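Local coordinates for Ctr9 protein (Myceliophthora thermophila, PDB 6AF0) that probably binds the RNA polymerase II complex, this chain being the part of the protein that carries its tetratricopeptide repeats, at residues L151-S159 with Q338-A346; A451-W462 with V475-Y483. One frame throughout, in Å; residues are numbered along the deposited sequence.

Interaction 1: L151-S159 with Q338-A346; sequences LLKASLQPS and QYTDVNAIA
Two hydrogen bonds join Ser155 and Gln157, around the last turn of helix 140-155, to Asp341 and Asn343. The hydroxyl OG of Ser155 lies 2.6 Å from Asp341 O, standing well above the plane of that carbonyl; with OG anti to its own backbone nitrogen (chi1 -180°), the hydroxyl reaches across to the loop. Asn343 ND2 donates to Gln157 O at 3.1 Å, nearly straight at 167°, and the accepting oxygen lies in the plane of the Asn343 amide. Nonpolar contact is slight: Leu156 CD2 rests 4.1 Å from Asp341 CA. Replacing Asn343 with an alanine would probably leave Gln157 O without this donor and free the chain around Gln157 to shift. Further out, Gln157 NE2 is hydrogen-bonded to Gln173 OE1, which ties the same region to helix 168-188. Val342 is at the N-cap position of helix 343-360 and Asn343 begins that helix; the contact therefore brings the chain around the last turn of helix 140-155 to the start of a helix far along the sequence. Leu156 also packs on helix 118-135, a chain of another protein touches Ser155 and Asp341, and Thr340 leans on Pro310 of helix 310-322.

Interaction 2: A451-W462 with V475-Y483; sequences AISLLEGVRSAW and VLLNLARLY
Helices 451-462 and 475-483 run roughly antiparallel, their axes 10.2 Å apart at closest and 141° between their directions, with Ile452 facing Leu479 and Leu455 facing Val475. They form an antiparallel helical hairpin closed by a short connection, consistent with the helix-turn-helix units of the tetratricopeptide family. Leu479 is a knob in a hole made by Ile452, Leu455, Glu456 and Arg459. Its CG stands anti to the backbone nitrogen (chi1 -157°), which sends CD1 against Leu455 CB at 3.5 Å while CD2 turns toward the polar side chains of Glu456 and Arg459. There CD2 lies over one face of the Arg459 guanidinium, and Leu476 CD2 meets the edge of the same group. Glu456 and Arg459 also form a long salt bridge within their own helix. At one end of the interface Ile452 and Leu482 lie alongside each other, pointing opposite ways, CG1 to CB 3.7 Å, and Leu482 CD1 reaches Ala451 CB, also at 3.7 Å. At the other, Leu476 CG approaches Trp462 CH2 at 3.9 Å. Helix 418-435 packs on Val475 and helix 488-504 on Leu476, which places the pair within the helical stack. Ile452 CG2 comes obliquely to the Tyr483 ring, 3.6 Å from CZ, while Glu456 OE1 lies near the ring plane at its edge.

In the fold
Interactions 1 and 2 lie in series along one elongated, mainly helical chain: both segments of the first precede those of the second, their centres are 42 Å apart, and their nearest atoms stay about 27 Å apart without touching. The centre of interaction 2 is about 5 Å from that of the chain, the centre of interaction 1 about 39 Å. They differ in reach, since 451-462 and 475-483 are near neighbours in sequence, whereas 151-159 and 338-346 are separated by 178 mostly helical residues. Polar bonds across the interface mark the first; the second depends on nonpolar packing. Chains of other proteins come close to both, so each lies near an intermolecular surface.

Interaction 1: L151-S159 with Q338-A346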
loop_
_atom_site.group_PDB
_atom_site.type_symbol
_atom_site.label_atom_id
_atom_site.label_comp_id
_atom_site.label_asym_id
_atom_site.label_seq_id
_atom_site.Cartn_x
_atom_site.Cartn_y
_atom_site.Cartn_z
ATOM N N LEU A 151 17.734 -42.082 9.061
ATOM C CA LEU A 151 17.607 -40.717 9.598
ATOM C C LEU A 151 18.659 -39.764 9.031
ATOM O O LEU A 151 18.339 -38.720 8.467
ATOM C CB LEU A 151 17.733 -40.706 11.125
ATOM C CG LEU A 151 16.561 -41.228 11.981
ATOM C CD1 LEU A 151 16.954 -41.135 13.443
ATOM C CD2 LEU A 151 15.233 -40.514 11.731
ATOM N N LEU A 152 19.918 -40.131 9.185
ATOM C CA LEU A 152 21.007 -39.337 8.647
ATOM C C LEU A 152 20.910 -39.057 7.142
ATOM O O LEU A 152 21.332 -38.006 6.675
ATOM C CB LEU A 152 22.326 -40.026 8.931
ATOM C CG LEU A 152 22.699 -40.250 10.391
ATOM C CD1 LEU A 152 23.961 -41.065 10.449
ATOM C CD2 LEU A 152 22.946 -38.946 11.095
ATOM N N LYS A 153 20.388 -40.003 6.382
ATOM C CA LYS A 153 20.204 -39.810 4.951
ATOM C C LYS A 153 18.976 -38.931 4.734
ATOM O O LYS A 153 18.968 -38.067 3.874
ATOM C CB LYS A 153 20.046 -41.167 4.237
ATOM C CG LYS A 153 20.844 -41.313 2.933
ATOM C CD LYS A 153 21.239 -42.759 2.607
ATOM C CE LYS A 153 20.040 -43.696 2.676
ATOM N NZ LYS A 153 20.350 -45.088 2.255
ATOM N N ALA A 154 17.939 -39.145 5.529
ATOM C CA ALA A 154 16.682 -38.435 5.341
ATOM C C ALA A 154 16.822 -36.954 5.580
ATOM O O ALA A 154 16.173 -36.167 4.898
ATOM C CB ALA A 154 15.614 -38.989 6.262
ATOM N N SER A 155 17.648 -36.576 6.556
ATOM C CA SER A 155 17.880 -35.156 6.868
ATOM C C SER A 155 18.577 -34.393 5.720
ATOM O O SER A 155 18.376 -33.183 5.543
ATOM C CB SER A 155 18.685 -35.012 8.153
ATOM O OG SER A 155 18.914 -33.642 8.469
ATOM N N LEU A 156 19.371 -35.114 4.930
ATOM C CA LEU A 156 20.036 -34.539 3.755
ATOM C C LEU A 156 19.138 -34.303 2.531
ATOM O O LEU A 156 19.572 -33.688 1.561
ATOM C CB LEU A 156 21.208 -35.415 3.348
ATOM C CG LEU A 156 22.359 -35.449 4.350
ATOM C CD1 LEU A 156 23.432 -36.454 3.933
ATOM C CD2 LEU A 156 22.966 -34.061 4.492
ATOM N N GLN A 157 17.907 -34.795 2.559
ATOM C CA GLN A 157 16.989 -34.565 1.461
ATOM C C GLN A 157 16.692 -33.081 1.438
ATOM O O GLN A 157 16.323 -32.540 2.463
ATOM C CB GLN A 157 15.707 -35.386 1.656
ATOM C CG GLN A 157 15.913 -36.889 1.446
ATOM C CD GLN A 157 15.566 -37.378 0.041
ATOM O OE1 GLN A 157 15.791 -36.688 -0.963
ATOM N NE2 GLN A 157 15.016 -38.583 -0.033
ATOM N N PRO A 158 16.864 -32.413 0.280
ATOM C CA PRO A 158 16.681 -30.977 0.345
ATOM C C PRO A 158 15.231 -30.687 0.598
ATOM O O PRO A 158 14.405 -31.578 0.467
ATOM C CB PRO A 158 17.097 -30.493 -1.061
ATOM C CG PRO A 158 17.733 -31.667 -1.735
ATOM C CD PRO A 158 17.035 -32.848 -1.117
ATOM N N SER A 159 14.920 -29.461 0.986
ATOM C CA SER A 159 13.538 -29.122 1.239
ATOM C C SER A 159 12.786 -29.266 -0.058
ATOM O O SER A 159 13.242 -28.800 -1.109
ATOM C CB SER A 159 13.382 -27.700 1.744
ATOM O OG SER A 159 12.053 -27.255 1.498
ATOM N N GLN A 338 28.687 -25.630 6.037
ATOM C CA GLN A 338 29.476 -26.760 5.572
ATOM C C GLN A 338 29.098 -28.045 6.284
ATOM O O GLN A 338 29.022 -29.086 5.636
ATOM C CB GLN A 338 30.969 -26.513 5.760
ATOM C CG GLN A 338 31.404 -25.110 5.376
ATOM C CD GLN A 338 32.899 -24.949 5.195
ATOM O OE1 GLN A 338 33.684 -25.817 5.584
ATOM N NE2 GLN A 338 33.302 -23.820 4.612
ATOM N N TYR A 339 28.838 -27.961 7.597
ATOM C CA TYR A 339 28.736 -29.141 8.476
ATOM C C TYR A 339 27.337 -29.547 8.947
ATOM O O TYR A 339 27.199 -30.142 10.008
ATOM C CB TYR A 339 29.640 -28.927 9.694
ATOM C CG TYR A 339 31.115 -29.120 9.426
ATOM C CD1 TYR A 339 31.568 -29.906 8.367
ATOM C CD2 TYR A 339 32.062 -28.561 10.256
ATOM C CE1 TYR A 339 32.914 -30.100 8.134
ATOM C CE2 TYR A 339 33.408 -28.757 10.024
ATOM C CZ TYR A 339 33.826 -29.523 8.962
ATOM O OH TYR A 339 35.162 -29.725 8.735
ATOM N N THR A 340 26.307 -29.293 8.155
ATOM C CA THR A 340 24.933 -29.438 8.647
ATOM C C THR A 340 24.101 -30.483 7.934
ATOM O O THR A 340 24.034 -30.500 6.713
ATOM C CB THR A 340 24.154 -28.123 8.517
ATOM O OG1 THR A 340 24.995 -27.039 8.895
ATOM C CG2 THR A 340 22.982 -28.137 9.437
ATOM N N ASP A 341 23.422 -31.314 8.713
ATOM C CA ASP A 341 22.455 -32.263 8.189
ATOM C C ASP A 341 21.155 -31.529 7.824
ATOM O O ASP A 341 20.365 -32.011 7.027
ATOM C CB ASP A 341 22.141 -33.347 9.242
ATOM C CG ASP A 341 23.336 -34.288 9.543
ATOM O OD1 ASP A 341 23.610 -35.214 8.727
ATOM O OD2 ASP A 341 23.958 -34.150 10.625
ATOM N N VAL A 342 20.948 -30.372 8.441
ATOM C CA VAL A 342 19.680 -29.654 8.445
ATOM C C VAL A 342 19.651 -28.505 7.449
ATOM O O VAL A 342 20.546 -27.676 7.427
ATOM C CB VAL A 342 19.420 -29.044 9.852
ATOM C CG1 VAL A 342 18.000 -28.479 9.976
ATOM C CG2 VAL A 342 19.643 -30.083 10.935
ATOM N N ASN A 343 18.591 -28.413 6.667
ATOM C CA ASN A 343 18.483 -27.337 5.678
ATOM C C ASN A 343 18.290 -25.968 6.336
ATOM O O ASN A 343 18.919 -24.976 5.947
ATOM C CB ASN A 343 17.357 -27.620 4.675
ATOM C CG ASN A 343 17.573 -28.923 3.905
ATOM O OD1 ASN A 343 18.696 -29.258 3.484
ATOM N ND2 ASN A 343 16.495 -29.674 3.727
ATOM N N ALA A 344 17.424 -25.922 7.343
ATOM C CA ALA A 344 17.101 -24.673 8.060
ATOM C C ALA A 344 18.355 -23.951 8.487
ATOM O O ALA A 344 18.464 -22.721 8.338
ATOM C CB ALA A 344 16.227 -24.953 9.279
ATOM N N ILE A 345 19.300 -24.727 9.018
ATOM C CA ILE A 345 20.571 -24.156 9.450
ATOM C C ILE A 345 21.286 -23.560 8.269
ATOM O O ILE A 345 21.728 -22.426 8.323
ATOM C CB ILE A 345 21.456 -25.177 10.128
ATOM C CG1 ILE A 345 20.874 -25.483 11.495
ATOM C CG2 ILE A 345 22.866 -24.648 10.260
ATOM C CD1 ILE A 345 21.721 -26.365 12.372
ATOM N N ALA A 346 21.358 -24.316 7.186
ATOM C CA ALA A 346 21.998 -23.837 5.967
ATOM C C ALA A 346 21.368 -22.530 5.522
ATOM O O ALA A 346 22.091 -21.554 5.225
ATOM C CB ALA A 346 21.922 -24.873 4.864
#

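Interaction 2: A451-W462 with V475-Y483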
loop_
_atom_site.group_PDB
_atom_site.type_symbol
_atom_site.label_atom_id
_atom_site.label_comp_id
_atom_site.label_asym_id
_atom_site.label_seq_id
_atom_site.Cartn_x
_atom_site.Cartn_y
_atom_site.Cartn_z
ATOM N N ALA A 451 -0.682 1.313 -5.316
ATOM C CA ALA A 451 0.060 2.005 -4.276
ATOM C C ALA A 451 -0.868 2.412 -3.128
ATOM O O ALA A 451 -0.629 2.079 -1.972
ATOM C CB ALA A 451 0.775 3.216 -4.850
ATOM N N ILE A 452 -1.946 3.107 -3.452
ATOM C CA ILE A 452 -2.890 3.573 -2.434
ATOM C C ILE A 452 -3.349 2.426 -1.539
ATOM O O ILE A 452 -3.259 2.523 -0.320
ATOM C CB ILE A 452 -4.106 4.264 -3.077
ATOM C CG1 ILE A 452 -3.669 5.599 -3.689
ATOM C CG2 ILE A 452 -5.212 4.499 -2.060
ATOM C CD1 ILE A 452 -4.751 6.279 -4.502
ATOM N N SER A 453 -3.829 1.349 -2.149
ATOM C CA SER A 453 -4.267 0.151 -1.409
ATOM C C SER A 453 -3.196 -0.444 -0.495
ATOM O O SER A 453 -3.487 -0.841 0.638
ATOM C CB SER A 453 -4.709 -0.931 -2.382
ATOM O OG SER A 453 -3.829 -0.987 -3.485
ATOM N N LEU A 454 -1.967 -0.517 -0.998
ATOM C CA LEU A 454 -0.845 -1.043 -0.225
ATOM C C LEU A 454 -0.529 -0.219 1.008
ATOM O O LEU A 454 -0.339 -0.763 2.090
ATOM C CB LEU A 454 0.415 -1.166 -1.092
ATOM C CG LEU A 454 0.406 -2.319 -2.111
ATOM C CD1 LEU A 454 1.796 -2.618 -2.658
ATOM C CD2 LEU A 454 -0.189 -3.586 -1.512
ATOM N N LEU A 455 -0.490 1.093 0.849
ATOM C CA LEU A 455 -0.164 1.981 1.963
ATOM C C LEU A 455 -1.353 2.182 2.937
ATOM O O LEU A 455 -1.160 2.579 4.077
ATOM C CB LEU A 455 0.363 3.306 1.407
ATOM C CG LEU A 455 1.518 3.169 0.381
ATOM C CD1 LEU A 455 2.089 4.488 -0.080
ATOM C CD2 LEU A 455 2.665 2.338 0.908
ATOM N N GLU A 456 -2.570 1.899 2.488
ATOM C CA GLU A 456 -3.732 1.858 3.381
ATOM C C GLU A 456 -3.750 0.568 4.180
ATOM O O GLU A 456 -4.294 0.521 5.297
ATOM C CB GLU A 456 -5.045 1.972 2.598
ATOM C CG GLU A 456 -5.472 3.401 2.311
ATOM C CD GLU A 456 -5.279 4.321 3.509
ATOM O OE1 GLU A 456 -4.546 5.318 3.378
ATOM O OE2 GLU A 456 -5.834 4.040 4.592
ATOM N N GLY A 457 -3.200 -0.484 3.574
ATOM C CA GLY A 457 -2.944 -1.741 4.269
ATOM C C GLY A 457 -1.855 -1.580 5.314
ATOM O O GLY A 457 -1.894 -2.231 6.352
ATOM N N VAL A 458 -0.879 -0.723 5.025
ATOM C CA VAL A 458 0.125 -0.323 5.995
ATOM C C VAL A 458 -0.492 0.505 7.115
ATOM O O VAL A 458 -0.063 0.415 8.258
ATOM C CB VAL A 458 1.238 0.489 5.328
ATOM C CG1 VAL A 458 2.129 1.165 6.357
ATOM C CG2 VAL A 458 2.072 -0.402 4.422
ATOM N N ARG A 459 -1.483 1.327 6.799
ATOM C CA ARG A 459 -2.183 2.091 7.837
ATOM C C ARG A 459 -2.946 1.169 8.768
ATOM O O ARG A 459 -2.951 1.370 9.980
ATOM C CB ARG A 459 -3.129 3.125 7.229
ATOM C CG ARG A 459 -2.475 4.475 7.027
ATOM C CD ARG A 459 -3.415 5.448 6.340
ATOM N NE ARG A 459 -3.045 6.831 6.624
ATOM C CZ ARG A 459 -3.875 7.867 6.578
ATOM N NH1 ARG A 459 -3.421 9.076 6.880
ATOM N NH2 ARG A 459 -5.151 7.718 6.243
ATOM N N SER A 460 -3.582 0.159 8.192
ATOM C CA SER A 460 -4.215 -0.911 8.961
ATOM C C SER A 460 -3.238 -1.549 9.954
ATOM O O SER A 460 -3.612 -1.884 11.079
ATOM C CB SER A 460 -4.733 -1.982 8.008
ATOM O OG SER A 460 -5.189 -1.388 6.809
ATOM N N ALA A 461 -1.990 -1.713 9.519
ATOM C CA ALA A 461 -0.916 -2.249 10.366
ATOM C C ALA A 461 -0.590 -1.347 11.550
ATOM O O ALA A 461 -0.257 -1.826 12.636
ATOM C CB ALA A 461 0.344 -2.500 9.546
ATOM N N TRP A 462 -0.682 -0.041 11.344
ATOM C CA TRP A 462 -0.488 0.902 12.438
ATOM C C TRP A 462 -1.701 0.849 13.375
ATOM O O TRP A 462 -1.600 1.183 14.551
ATOM C CB TRP A 462 -0.328 2.333 11.921
ATOM C CG TRP A 462 0.748 2.578 10.891
ATOM C CD1 TRP A 462 1.493 1.653 10.220
ATOM C CD2 TRP A 462 1.158 3.854 10.392
ATOM N NE1 TRP A 462 2.348 2.276 9.346
ATOM C CE2 TRP A 462 2.163 3.627 9.431
ATOM C CE3 TRP A 462 0.779 5.169 10.672
ATOM C CZ2 TRP A 462 2.790 4.665 8.748
ATOM C CZ3 TRP A 462 1.404 6.197 9.998
ATOM C CH2 TRP A 462 2.397 5.940 9.048
ATOM N N VAL A 475 5.640 7.450 4.228
ATOM C CA VAL A 475 4.430 6.762 3.750
ATOM C C VAL A 475 3.240 7.710 3.700
ATOM O O VAL A 475 2.443 7.670 2.758
ATOM C CB VAL A 475 4.042 5.574 4.660
ATOM C CG1 VAL A 475 2.677 5.014 4.294
ATOM C CG2 VAL A 475 5.084 4.469 4.591
ATOM N N LEU A 476 3.109 8.539 4.734
ATOM C CA LEU A 476 2.013 9.509 4.817
ATOM C C LEU A 476 2.086 10.581 3.722
ATOM O O LEU A 476 1.071 10.951 3.127
ATOM C CB LEU A 476 2.014 10.183 6.190
ATOM C CG LEU A 476 1.457 9.345 7.334
ATOM C CD1 LEU A 476 1.874 9.938 8.670
ATOM C CD2 LEU A 476 -0.058 9.235 7.222
ATOM N N LEU A 477 3.291 11.067 3.470
ATOM C CA LEU A 477 3.524 12.078 2.459
ATOM C C LEU A 477 3.228 11.588 1.055
ATOM O O LEU A 477 2.619 12.293 0.256
ATOM C CB LEU A 477 4.976 12.528 2.506
ATOM C CG LEU A 477 5.434 13.169 3.808
ATOM C CD1 LEU A 477 6.891 13.594 3.646
ATOM C CD2 LEU A 477 4.545 14.352 4.181
ATOM N N ASN A 478 3.698 10.391 0.751
ATOM C CA ASN A 478 3.434 9.767 -0.534
ATOM C C ASN A 478 1.929 9.601 -0.722
ATOM O O ASN A 478 1.343 10.054 -1.710
ATOM C CB ASN A 478 4.156 8.410 -0.624
ATOM C CG ASN A 478 5.651 8.555 -0.895
ATOM O OD1 ASN A 478 6.151 9.642 -1.225
ATOM N ND2 ASN A 478 6.367 7.453 -0.790
ATOM N N LEU A 479 1.319 8.985 0.273
ATOM C CA LEU A 479 -0.101 8.735 0.283
ATOM C C LEU A 479 -0.901 10.027 0.165
ATOM O O LEU A 479 -2.027 10.027 -0.328
ATOM C CB LEU A 479 -0.457 8.038 1.589
ATOM C CG LEU A 479 -1.732 7.218 1.601
ATOM C CD1 LEU A 479 -1.603 6.061 0.630
ATOM C CD2 LEU A 479 -1.975 6.709 3.012
ATOM N N ALA A 480 -0.328 11.116 0.664
ATOM C CA ALA A 480 -0.954 12.429 0.566
ATOM C C ALA A 480 -0.934 12.913 -0.858
ATOM O O ALA A 480 -1.933 13.416 -1.359
ATOM C CB ALA A 480 -0.244 13.430 1.454
ATOM N N ARG A 481 0.214 12.755 -1.503
ATOM C CA ARG A 481 0.340 13.107 -2.895
ATOM C C ARG A 481 -0.553 12.220 -3.788
ATOM O O ARG A 481 -1.136 12.707 -4.740
ATOM C CB ARG A 481 1.802 13.085 -3.324
ATOM C CG ARG A 481 1.941 13.318 -4.807
ATOM C CD ARG A 481 3.315 13.775 -5.254
ATOM N NE ARG A 481 3.314 13.876 -6.711
ATOM C CZ ARG A 481 4.358 14.241 -7.433
ATOM N NH1 ARG A 481 5.493 14.543 -6.823
ATOM N NH2 ARG A 481 4.266 14.293 -8.767
ATOM N N LEU A 482 -0.677 10.930 -3.479
ATOM C CA LEU A 482 -1.507 10.025 -4.300
ATOM C C LEU A 482 -2.928 10.497 -4.288
ATOM O O LEU A 482 -3.568 10.611 -5.323
ATOM C CB LEU A 482 -1.445 8.570 -3.810
ATOM C CG LEU A 482 -0.083 7.881 -4.028
ATOM C CD1 LEU A 482 -0.001 6.519 -3.346
ATOM C CD2 LEU A 482 0.254 7.739 -5.503
ATOM N N TYR A 483 -3.408 10.793 -3.096
ATOM C CA TYR A 483 -4.775 11.191 -2.906
ATOM C C TYR A 483 -5.036 12.589 -3.470
ATOM O O TYR A 483 -6.142 12.884 -3.940
ATOM C CB TYR A 483 -5.098 11.134 -1.421
ATOM C CG TYR A 483 -5.463 9.767 -0.918
ATOM C CD1 TYR A 483 -6.379 8.971 -1.603
ATOM C CD2 TYR A 483 -4.946 9.286 0.275
ATOM C CE1 TYR A 483 -6.739 7.721 -1.129
ATOM C CE2 TYR A 483 -5.309 8.035 0.762
ATOM C CZ TYR A 483 -6.204 7.258 0.061
ATOM O OH TYR A 483 -6.557 6.019 0.550
#